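PDB 4QNY: mitogen activated protein kinase, putative from Leishmania donovani, which probably transfers the gamma-phosphate of ATP to serine or threonine side chains of protein substrates, as a member of the mitogen-activated protein kinase family. Local coordinates for residues A[127-132]-A[312-317]; A[147-152]-A[205-210]; A[212-217]-A[290-295]. All coordinates share one frame; numbering follows the deposited sequence.

Contact 1 of 3, residues A[127-132]-A[312-317]; sequences IQFFIY and EQLHDD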
loop_
_atom_site.group_PDB
_atom_site.type_symbol
_atom_site.label_atom_id
_atom_site.label_comp_id
_atom_site.label_asym_id
_atom_site.label_seq_id
_atom_site.Cartn_x
_atom_site.Cartn_y
_atom_site.Cartn_z
ATOM N N ILE A 127 -13.997 7.010 -9.909
ATOM C CA ILE A 127 -13.287 5.743 -9.793
ATOM C C ILE A 127 -12.227 5.596 -10.880
ATOM O O ILE A 127 -11.114 5.143 -10.614
ATOM C CB ILE A 127 -14.263 4.553 -9.863
ATOM C CG1 ILE A 127 -15.323 4.677 -8.766
ATOM C CG2 ILE A 127 -13.519 3.237 -9.731
ATOM C CD1 ILE A 127 -16.444 3.671 -8.885
ATOM N N GLN A 128 -12.579 5.990 -12.101
ATOM C CA GLN A 128 -11.654 5.937 -13.231
ATOM C C GLN A 128 -10.369 6.709 -12.947
ATOM O O GLN A 128 -9.272 6.222 -13.214
ATOM C CB GLN A 128 -12.319 6.491 -14.493
ATOM C CG GLN A 128 -13.313 5.546 -15.141
ATOM C CD GLN A 128 -14.191 6.237 -16.166
ATOM O OE1 GLN A 128 -14.295 7.464 -16.187
ATOM N NE2 GLN A 128 -14.826 5.450 -17.027
ATOM N N PHE A 129 -10.516 7.913 -12.403
ATOM C CA PHE A 129 -9.372 8.766 -12.106
ATOM C C PHE A 129 -8.553 8.202 -10.945
ATOM O O PHE A 129 -7.325 8.274 -10.953
ATOM C CB PHE A 129 -9.836 10.191 -11.795
ATOM C CG PHE A 129 -8.720 11.196 -11.745
ATOM C CD1 PHE A 129 -7.704 11.170 -12.686
ATOM C CD2 PHE A 129 -8.694 12.176 -10.768
ATOM C CE1 PHE A 129 -6.677 12.094 -12.647
ATOM C CE2 PHE A 129 -7.671 13.106 -10.722
ATOM C CZ PHE A 129 -6.662 13.064 -11.663
ATOM N N PHE A 130 -9.240 7.642 -9.954
ATOM C CA PHE A 130 -8.572 6.989 -8.830
ATOM C C PHE A 130 -7.748 5.792 -9.293
ATOM O O PHE A 130 -6.569 5.671 -8.966
ATOM C CB PHE A 130 -9.592 6.533 -7.783
ATOM C CG PHE A 130 -10.075 7.631 -6.880
ATOM C CD1 PHE A 130 -9.302 8.760 -6.660
ATOM C CD2 PHE A 130 -11.301 7.531 -6.244
ATOM C CE1 PHE A 130 -9.747 9.769 -5.826
ATOM C CE2 PHE A 130 -11.750 8.536 -5.409
ATOM C CZ PHE A 130 -10.972 9.656 -5.201
ATOM N N ILE A 131 -8.384 4.912 -10.061
ATOM C CA ILE A 131 -7.755 3.671 -10.501
ATOM C C ILE A 131 -6.564 3.917 -11.426
ATOM O O ILE A 131 -5.515 3.290 -11.270
ATOM C CB ILE A 131 -8.774 2.758 -11.212
ATOM C CG1 ILE A 131 -9.818 2.255 -10.213
ATOM C CG2 ILE A 131 -8.078 1.579 -11.871
ATOM C CD1 ILE A 131 -9.226 1.497 -9.041
ATOM N N TYR A 132 -6.718 4.832 -12.377
ATOM C CA TYR A 132 -5.639 5.115 -13.319
ATOM C C TYR A 132 -4.419 5.702 -12.615
ATOM O O TYR A 132 -3.285 5.343 -12.928
ATOM C CB TYR A 132 -6.105 6.065 -14.423
ATOM C CG TYR A 132 -5.037 6.316 -15.466
ATOM C CD1 TYR A 132 -4.810 5.402 -16.487
ATOM C CD2 TYR A 132 -4.249 7.459 -15.422
ATOM C CE1 TYR A 132 -3.831 5.621 -17.437
ATOM C CE2 TYR A 132 -3.268 7.687 -16.370
ATOM C CZ TYR A 132 -3.064 6.765 -17.374
ATOM O OH TYR A 132 -2.089 6.989 -18.319
ATOM N N GLU A 312 -9.999 4.637 -20.885
ATOM C CA GLU A 312 -9.570 5.106 -22.202
ATOM C C GLU A 312 -9.480 6.628 -22.321
ATOM O O GLU A 312 -8.643 7.145 -23.064
ATOM C CB GLU A 312 -10.507 4.561 -23.285
ATOM C CG GLU A 312 -11.952 5.021 -23.170
ATOM C CD GLU A 312 -12.851 4.376 -24.207
ATOM O OE1 GLU A 312 -12.319 3.833 -25.199
ATOM O OE2 GLU A 312 -14.087 4.412 -24.033
ATOM N N GLN A 313 -10.328 7.346 -21.592
ATOM C CA GLN A 313 -10.328 8.806 -21.655
ATOM C C GLN A 313 -9.218 9.412 -20.802
ATOM O O GLN A 313 -9.029 10.629 -20.789
ATOM C CB GLN A 313 -11.685 9.364 -21.214
ATOM C CG GLN A 313 -12.789 9.216 -22.251
ATOM C CD GLN A 313 -14.092 9.852 -21.808
ATOM O OE1 GLN A 313 -14.646 10.708 -22.501
ATOM N NE2 GLN A 313 -14.591 9.435 -20.650
ATOM N N LEU A 314 -8.481 8.559 -20.096
ATOM C CA LEU A 314 -7.443 9.019 -19.181
ATOM C C LEU A 314 -6.041 8.600 -19.612
ATOM O O LEU A 314 -5.059 9.258 -19.267
ATOM C CB LEU A 314 -7.718 8.498 -17.770
ATOM C CG LEU A 314 -8.909 9.108 -17.033
ATOM C CD1 LEU A 314 -9.284 8.245 -15.844
ATOM C CD2 LEU A 314 -8.589 10.525 -16.585
ATOM N N HIS A 315 -5.947 7.507 -20.362
ATOM C CA HIS A 315 -4.648 6.940 -20.710
ATOM C C HIS A 315 -3.868 7.812 -21.690
ATOM O O HIS A 315 -4.403 8.268 -22.699
ATOM C CB HIS A 315 -4.808 5.535 -21.291
ATOM C CG HIS A 315 -3.506 4.849 -21.568
ATOM N ND1 HIS A 315 -2.555 4.642 -20.592
ATOM C CD2 HIS A 315 -2.995 4.331 -22.709
ATOM C CE1 HIS A 315 -1.514 4.022 -21.120
ATOM N NE2 HIS A 315 -1.756 3.822 -22.403
ATOM N N ASP A 316 -2.594 8.028 -21.377
ATOM C CA ASP A 316 -1.704 8.810 -22.224
ATOM C C ASP A 316 -0.464 7.985 -22.564
ATOM O O ASP A 316 0.223 7.488 -21.670
ATOM C CB ASP A 316 -1.316 10.119 -21.530
ATOM C CG ASP A 316 -0.589 11.083 -22.450
ATOM O OD1 ASP A 316 -0.396 10.754 -23.640
ATOM O OD2 ASP A 316 -0.217 12.180 -21.984
ATOM N N ASP A 317 -0.189 7.841 -23.858
ATOM C CA ASP A 317 0.932 7.035 -24.332
ATOM C C ASP A 317 2.266 7.519 -23.768
ATOM O O ASP A 317 2.542 8.718 -23.742
ATOM C CB ASP A 317 0.987 7.046 -25.862
ATOM C CG ASP A 317 -0.317 6.605 -26.496
ATOM O OD1 ASP A 317 -0.858 5.557 -26.085
ATOM O OD2 ASP A 317 -0.798 7.307 -27.411
#
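A surface contact in the helical lobe, mixed apolar and polar, puts Q128, F129 and Y132 on the outer side of helix 124-143 against L314, H315 and D316 of the loop after helix 302-306. L314 reaches onto the helix backbone: its CD1 sits 3.3 Å from Q128 O and 3.8 Å from Q128 CB, and its CD2 lies 4.0 Å from F129 CD1, the F129 and L314 side chains crossing at about a right angle. The Y132 side chain slides past L314 in the opposite direction (CG anti to the backbone N, chi1 -177°), which carries the ring to the loop backbone at L314-D316. L314 O then lies over one ring face, 3.7 Å from Y132 CZ, while H315 ND1 comes in at the ring edge, 3.5 Å from Y132 CE1. The two rings meet rim to rim with their planes at 74°, so neither stacks on the other. At the far end, D316 N donates a long but fairly straight hydrogen bond to Y132 OH (3.3 Å, 161° at the hydrogen), tying the loop backbone to the phenol. M306 of the short helix 302-306 touches both Y132 and H315, and F310 rests on Q128. The D316 carboxylate leads away from the helix and is poorly ordered. A loop carrying acidic residues, packed on this helix through L314, H315 and the D316 backbone, fits the MAP kinase common docking region, and by family resemblance this surface may serve partner recognition here.

Contact 2 of 3, residues A[147-152]-A[205-210]; sequences IHRDIT and AQIDVW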
loop_
_atom_site.group_PDB
_atom_site.type_symbol
_atom_site.label_atom_id
_atom_site.label_comp_id
_atom_site.label_asym_id
_atom_site.label_seq_id
_atom_site.Cartn_x
_atom_site.Cartn_y
_atom_site.Cartn_z
ATOM N N ILE A 147 8.332 -4.002 -5.608
ATOM C CA ILE A 147 6.954 -4.417 -5.384
ATOM C C ILE A 147 6.450 -3.803 -4.082
ATOM O O ILE A 147 7.126 -3.875 -3.058
ATOM C CB ILE A 147 6.827 -5.951 -5.323
ATOM C CG1 ILE A 147 7.269 -6.573 -6.650
ATOM C CG2 ILE A 147 5.401 -6.363 -4.988
ATOM C CD1 ILE A 147 7.322 -8.084 -6.631
ATOM N N HIS A 148 5.269 -3.194 -4.123
ATOM C CA HIS A 148 4.736 -2.488 -2.961
ATOM C C HIS A 148 4.357 -3.438 -1.827
ATOM O O HIS A 148 4.660 -3.164 -0.663
ATOM C CB HIS A 148 3.524 -1.644 -3.356
ATOM C CG HIS A 148 3.101 -0.672 -2.300
ATOM N ND1 HIS A 148 2.240 -1.009 -1.279
ATOM C CD2 HIS A 148 3.429 0.626 -2.102
ATOM C CE1 HIS A 148 2.051 0.040 -0.500
ATOM N NE2 HIS A 148 2.762 1.047 -0.976
ATOM N N ARG A 149 3.670 -4.528 -2.174
ATOM C CA ARG A 149 3.339 -5.615 -1.245
ATOM C C ARG A 149 2.265 -5.221 -0.212
ATOM O O ARG A 149 1.667 -6.083 0.434
ATOM C CB ARG A 149 4.629 -6.114 -0.559
ATOM C CG ARG A 149 4.465 -7.062 0.625
ATOM C CD ARG A 149 3.749 -8.351 0.257
ATOM N NE ARG A 149 3.015 -8.874 1.404
ATOM C CZ ARG A 149 3.423 -9.887 2.160
ATOM N NH1 ARG A 149 2.685 -10.282 3.187
ATOM N NH2 ARG A 149 4.563 -10.508 1.889
ATOM N N ASP A 150 1.979 -3.930 -0.085
ATOM C CA ASP A 150 0.973 -3.493 0.880
ATOM C C ASP A 150 -0.044 -2.523 0.276
ATOM O O ASP A 150 -0.306 -1.458 0.837
ATOM C CB ASP A 150 1.652 -2.851 2.094
ATOM C CG ASP A 150 0.779 -2.884 3.337
ATOM O OD1 ASP A 150 -0.132 -3.736 3.406
ATOM O OD2 ASP A 150 1.007 -2.060 4.249
ATOM N N ILE A 151 -0.624 -2.898 -0.862
ATOM C CA ILE A 151 -1.635 -2.068 -1.512
ATOM C C ILE A 151 -3.000 -2.246 -0.851
ATOM O O ILE A 151 -3.691 -3.241 -1.075
ATOM C CB ILE A 151 -1.745 -2.383 -3.018
ATOM C CG1 ILE A 151 -0.442 -2.018 -3.729
ATOM C CG2 ILE A 151 -2.902 -1.615 -3.646
ATOM C CD1 ILE A 151 -0.137 -0.535 -3.716
ATOM N N THR A 152 -3.368 -1.276 -0.021
ATOM C CA THR A 152 -4.648 -1.268 0.683
ATOM C C THR A 152 -5.223 0.148 0.634
ATOM O O THR A 152 -4.474 1.106 0.443
ATOM C CB THR A 152 -4.503 -1.721 2.159
ATOM O OG1 THR A 152 -3.682 -0.789 2.872
ATOM C CG2 THR A 152 -3.892 -3.113 2.248
ATOM N N ALA A 205 4.953 -8.878 -9.310
ATOM C CA ALA A 205 4.322 -7.579 -9.105
ATOM C C ALA A 205 2.805 -7.654 -9.274
ATOM O O ALA A 205 2.100 -6.662 -9.082
ATOM C CB ALA A 205 4.910 -6.555 -10.064
ATOM N N GLN A 206 2.309 -8.836 -9.630
ATOM C CA GLN A 206 0.881 -9.040 -9.837
ATOM C C GLN A 206 0.090 -8.989 -8.530
ATOM O O GLN A 206 -1.134 -8.851 -8.547
ATOM C CB GLN A 206 0.633 -10.376 -10.544
ATOM C CG GLN A 206 1.053 -10.391 -12.007
ATOM C CD GLN A 206 0.278 -9.389 -12.843
ATOM O OE1 GLN A 206 0.713 -8.251 -13.031
ATOM N NE2 GLN A 206 -0.876 -9.806 -13.347
ATOM N N ILE A 207 0.787 -9.096 -7.402
ATOM C CA ILE A 207 0.125 -9.031 -6.104
ATOM C C ILE A 207 -0.363 -7.613 -5.815
ATOM O O ILE A 207 -1.286 -7.417 -5.026
ATOM C CB ILE A 207 1.050 -9.499 -4.955
ATOM C CG1 ILE A 207 2.221 -8.532 -4.765
ATOM C CG2 ILE A 207 1.546 -10.917 -5.209
ATOM C CD1 ILE A 207 2.986 -8.746 -3.476
ATOM N N ASP A 208 0.256 -6.629 -6.460
ATOM C CA ASP A 208 -0.171 -5.242 -6.318
ATOM C C ASP A 208 -1.412 -4.981 -7.161
ATOM O O ASP A 208 -2.251 -4.152 -6.806
ATOM C CB ASP A 208 0.954 -4.284 -6.715
ATOM C CG ASP A 208 2.076 -4.249 -5.694
ATOM O OD1 ASP A 208 1.817 -4.557 -4.512
ATOM O OD2 ASP A 208 3.217 -3.911 -6.074
ATOM N N VAL A 209 -1.522 -5.694 -8.278
ATOM C CA VAL A 209 -2.686 -5.584 -9.150
ATOM C C VAL A 209 -3.915 -6.135 -8.437
ATOM O O VAL A 209 -5.015 -5.594 -8.559
ATOM C CB VAL A 209 -2.472 -6.333 -10.483
ATOM C CG1 VAL A 209 -3.713 -6.239 -11.360
ATOM C CG2 VAL A 209 -1.258 -5.780 -11.212
ATOM N N TRP A 210 -3.710 -7.211 -7.683
ATOM C CA TRP A 210 -4.775 -7.819 -6.893
ATOM C C TRP A 210 -5.327 -6.825 -5.880
ATOM O O TRP A 210 -6.537 -6.739 -5.675
ATOM C CB TRP A 210 -4.265 -9.076 -6.178
ATOM C CG TRP A 210 -5.310 -9.754 -5.343
ATOM C CD1 TRP A 210 -5.576 -9.532 -4.023
ATOM C CD2 TRP A 210 -6.234 -10.761 -5.774
ATOM N NE1 TRP A 210 -6.607 -10.339 -3.605
ATOM C CE2 TRP A 210 -7.027 -11.103 -4.662
ATOM C CE3 TRP A 210 -6.466 -11.407 -6.992
ATOM C CZ2 TRP A 210 -8.035 -12.062 -4.730
ATOM C CZ3 TRP A 210 -7.466 -12.361 -7.058
ATOM C CH2 TRP A 210 -8.239 -12.678 -5.934
HETATM O O HOH W 1 0.134 -5.358 -2.601
#
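The HRD motif of the kinase catalytic loop, H148-R149-D150, is held by D208 near the start of helix 206-219, the invariant aspartate of the kinase F helix. Its carboxylate receives two successive backbone N-H groups: H148 N gives to OD2 (2.9 Å, 152°) and R149 N gives to OD1 (3.0 Å, 149°), each bond using the syn lone pair, on the side of the other oxygen. R149 has a left-handed backbone (phi 72°), which turns the chain after the two bonded amides toward D150. Both oxygens have further partners. H142 NE2 of helix 124-143 bonds OD2, and a water lies 2.7 Å from D208 OD1 while accepting from I151 N at 3.1 Å, which extends the grip to I151. Four polar contacts around one carboxylate fix its rotation and would probably favour its charged form. Apolar groups flank it: I147 CG2 lies 3.5 Å from D208 OD2, and I151 CG1, crossing the D208 side chain, 3.5 Å from OD1. In a separate patch, I207 CD1 packs 3.7 Å from I147 CG2 and 3.8 Å from R149 CD. The imidazole of H148, swung away from D208, has I151 CD1 over one face, bonds C167 O through NE2 and meets F169 edge-to-face, the histidine-phenylalanine pairing of the regulatory spine. ND1 takes the D150 amide, tilted from the ring plane, and the D150 side chain ends about 5 Å from the bound magnesium ion and the ATP analogue. The loop follows strand 146-147, which pairs with 173-174, and packs against the start of helix 206-219, with L138 of helix 124-143 touching both I151 and D208.

Contact 3 of 3, residues A[212-217]-A[290-295]; sequences IGCILG and HMLVFN
G213, set against both M291 and L292, forms the tight part of this buried contact between helix 206-219 and the C-terminal end of helix 282-291. With no side chain on G213, its CA and M291 CA come to 5.0 Å, and M291 CB rests 3.8 Å from G213 CA. L292, where the chain leaves helical geometry, fills the other margin of the glycine, with CD2 3.9 Å from G213 C and equally near the backbone N of C214. The extended M291 chain (chi2 180°) runs along the helix surface. Its sulfur touches I212 CG2 and G213 CA, each at 3.8 Å, and L216 CD2 at 4.0 Å, and its terminal CE ends 3.7 Å from I212 CG2. The I212 branch lies obliquely to the methionine, whereas the L216 side chain crosses it at about a right angle. L135 and L138 of helix 124-143 touch M291 and I212 respectively, so a third helix closes the methionine side. The looser side begins where L292 CD2 meets C214 SG at 4.2 Å. Beyond L292 the chain leaves segment 212-217: V293 is partly exposed, while F294 packs on M198 and P245. No hydrogen bond crosses the contact; its hold is purely van der Waals, between a flexible thioether, branched aliphatic groups and bare glycine backbone, and therefore depends on close fit and burial rather than on direction.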
loop_
_atom_site.group_PDB
_atom_site.type_symbol
_atom_site.label_atom_id
_atom_site.label_comp_id
_atom_site.label_asym_id
_atom_site.label_seq_id
_atom_site.Cartn_x
_atom_site.Cartn_y
_atom_site.Cartn_z
ATOM N N ILE A 212 -5.335 -3.586 -6.133
ATOM C CA ILE A 212 -6.099 -2.572 -6.853
ATOM C C ILE A 212 -7.494 -3.092 -7.187
ATOM O O ILE A 212 -8.478 -2.352 -7.117
ATOM C CB ILE A 212 -5.379 -2.137 -8.146
ATOM C CG1 ILE A 212 -4.042 -1.480 -7.810
ATOM C CG2 ILE A 212 -6.238 -1.176 -8.953
ATOM C CD1 ILE A 212 -4.169 -0.216 -6.984
ATOM N N GLY A 213 -7.572 -4.371 -7.540
ATOM C CA GLY A 213 -8.845 -5.013 -7.813
ATOM C C GLY A 213 -9.752 -5.002 -6.598
ATOM O O GLY A 213 -10.944 -4.718 -6.706
ATOM N N CYS A 214 -9.183 -5.312 -5.437
ATOM C CA CYS A 214 -9.928 -5.261 -4.184
ATOM C C CYS A 214 -10.429 -3.847 -3.919
ATOM O O CYS A 214 -11.567 -3.646 -3.496
ATOM C CB CYS A 214 -9.058 -5.733 -3.019
ATOM S SG CYS A 214 -8.489 -7.439 -3.142
ATOM N N ILE A 215 -9.566 -2.870 -4.176
ATOM C CA ILE A 215 -9.915 -1.466 -4.010
ATOM C C ILE A 215 -10.991 -1.056 -5.015
ATOM O O ILE A 215 -11.932 -0.338 -4.673
ATOM C CB ILE A 215 -8.676 -0.562 -4.166
ATOM C CG1 ILE A 215 -7.706 -0.795 -3.006
ATOM C CG2 ILE A 215 -9.076 0.904 -4.221
ATOM C CD1 ILE A 215 -6.375 -0.096 -3.169
ATOM N N LEU A 216 -10.853 -1.526 -6.253
ATOM C CA LEU A 216 -11.850 -1.262 -7.287
ATOM C C LEU A 216 -13.204 -1.851 -6.900
ATOM O O LEU A 216 -14.246 -1.241 -7.136
ATOM C CB LEU A 216 -11.392 -1.827 -8.633
ATOM C CG LEU A 216 -12.392 -1.753 -9.792
ATOM C CD1 LEU A 216 -12.825 -0.319 -10.043
ATOM C CD2 LEU A 216 -11.802 -2.362 -11.054
ATOM N N GLY A 217 -13.177 -3.035 -6.296
ATOM C CA GLY A 217 -14.392 -3.700 -5.863
ATOM C C GLY A 217 -15.143 -2.911 -4.809
ATOM O O GLY A 217 -16.373 -2.934 -4.759
ATOM N N HIS A 290 -10.776 -9.143 -14.344
ATOM C CA HIS A 290 -9.438 -9.485 -14.807
ATOM C C HIS A 290 -8.375 -9.160 -13.755
ATOM O O HIS A 290 -7.345 -9.829 -13.677
ATOM C CB HIS A 290 -9.131 -8.756 -16.117
ATOM C CG HIS A 290 -8.152 -9.473 -16.993
ATOM N ND1 HIS A 290 -7.945 -9.132 -18.311
ATOM C CD2 HIS A 290 -7.326 -10.516 -16.738
ATOM C CE1 HIS A 290 -7.031 -9.932 -18.833
ATOM N NE2 HIS A 290 -6.639 -10.780 -17.899
ATOM N N MET A 291 -8.631 -8.133 -12.950
ATOM C CA MET A 291 -7.729 -7.771 -11.861
ATOM C C MET A 291 -7.755 -8.815 -10.752
ATOM O O MET A 291 -6.784 -8.973 -10.012
ATOM C CB MET A 291 -8.093 -6.401 -11.283
ATOM C CG MET A 291 -7.529 -5.218 -12.050
ATOM S SD MET A 291 -8.002 -3.643 -11.310
ATOM C CE MET A 291 -7.060 -2.499 -12.314
ATOM N N LEU A 292 -8.873 -9.522 -10.636
ATOM C CA LEU A 292 -9.045 -10.498 -9.567
ATOM C C LEU A 292 -9.042 -11.926 -10.099
ATOM O O LEU A 292 -9.874 -12.747 -9.711
ATOM C CB LEU A 292 -10.338 -10.218 -8.797
ATOM C CG LEU A 292 -10.369 -8.892 -8.030
ATOM C CD1 LEU A 292 -11.730 -8.661 -7.388
ATOM C CD2 LEU A 292 -9.269 -8.854 -6.980
ATOM N N VAL A 293 -8.100 -12.217 -10.989
ATOM C CA VAL A 293 -7.920 -13.568 -11.504
ATOM C C VAL A 293 -6.996 -14.351 -10.579
ATOM O O VAL A 293 -5.957 -13.841 -10.155
ATOM C CB VAL A 293 -7.347 -13.560 -12.938
ATOM C CG1 VAL A 293 -6.971 -14.968 -13.379
ATOM C CG2 VAL A 293 -8.346 -12.947 -13.903
ATOM N N PHE A 294 -7.391 -15.581 -10.261
ATOM C CA PHE A 294 -6.642 -16.450 -9.354
ATOM C C PHE A 294 -5.172 -16.587 -9.750
ATOM O O PHE A 294 -4.278 -16.204 -8.994
ATOM C CB PHE A 294 -7.302 -17.831 -9.300
ATOM C CG PHE A 294 -6.566 -18.825 -8.449
ATOM C CD1 PHE A 294 -6.730 -18.838 -7.074
ATOM C CD2 PHE A 294 -5.720 -19.759 -9.027
ATOM C CE1 PHE A 294 -6.057 -19.756 -6.290
ATOM C CE2 PHE A 294 -5.043 -20.678 -8.251
ATOM C CZ PHE A 294 -5.213 -20.678 -6.882
ATOM N N ASN A 295 -4.932 -17.136 -10.936
ATOM C CA ASN A 295 -3.580 -17.293 -11.455
ATOM C C ASN A 295 -2.996 -15.944 -11.870
ATOM O O ASN A 295 -3.511 -15.299 -12.782
ATOM C CB ASN A 295 -3.579 -18.263 -12.639
ATOM C CG ASN A 295 -2.191 -18.764 -12.991
ATOM O OD1 ASN A 295 -1.183 -18.149 -12.643
ATOM N ND2 ASN A 295 -2.133 -19.891 -13.695
#

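Overall arrangement
Contacts 2 and 3 are buried in the helical lobe and share helix 206-219: the start of the helix grips the catalytic loop in contact 2, and the following turns take the end of helix 282-291 in contact 3. They meet where W210 CZ3 packs 3.5 Å from L292 C and where I151 lies against I212 and I215. Contact 1, about 17 Å from contact 3 between centres, is at the surface, yet the inner side of its helix reaches the core, with I127 CG2 3.6 Å from L216 CD1. Chemistry follows place: one buried carboxylate collecting amides near the active site, apolar fit between helices, and, at the surface, L314 packing beside a long amide-to-phenol bond.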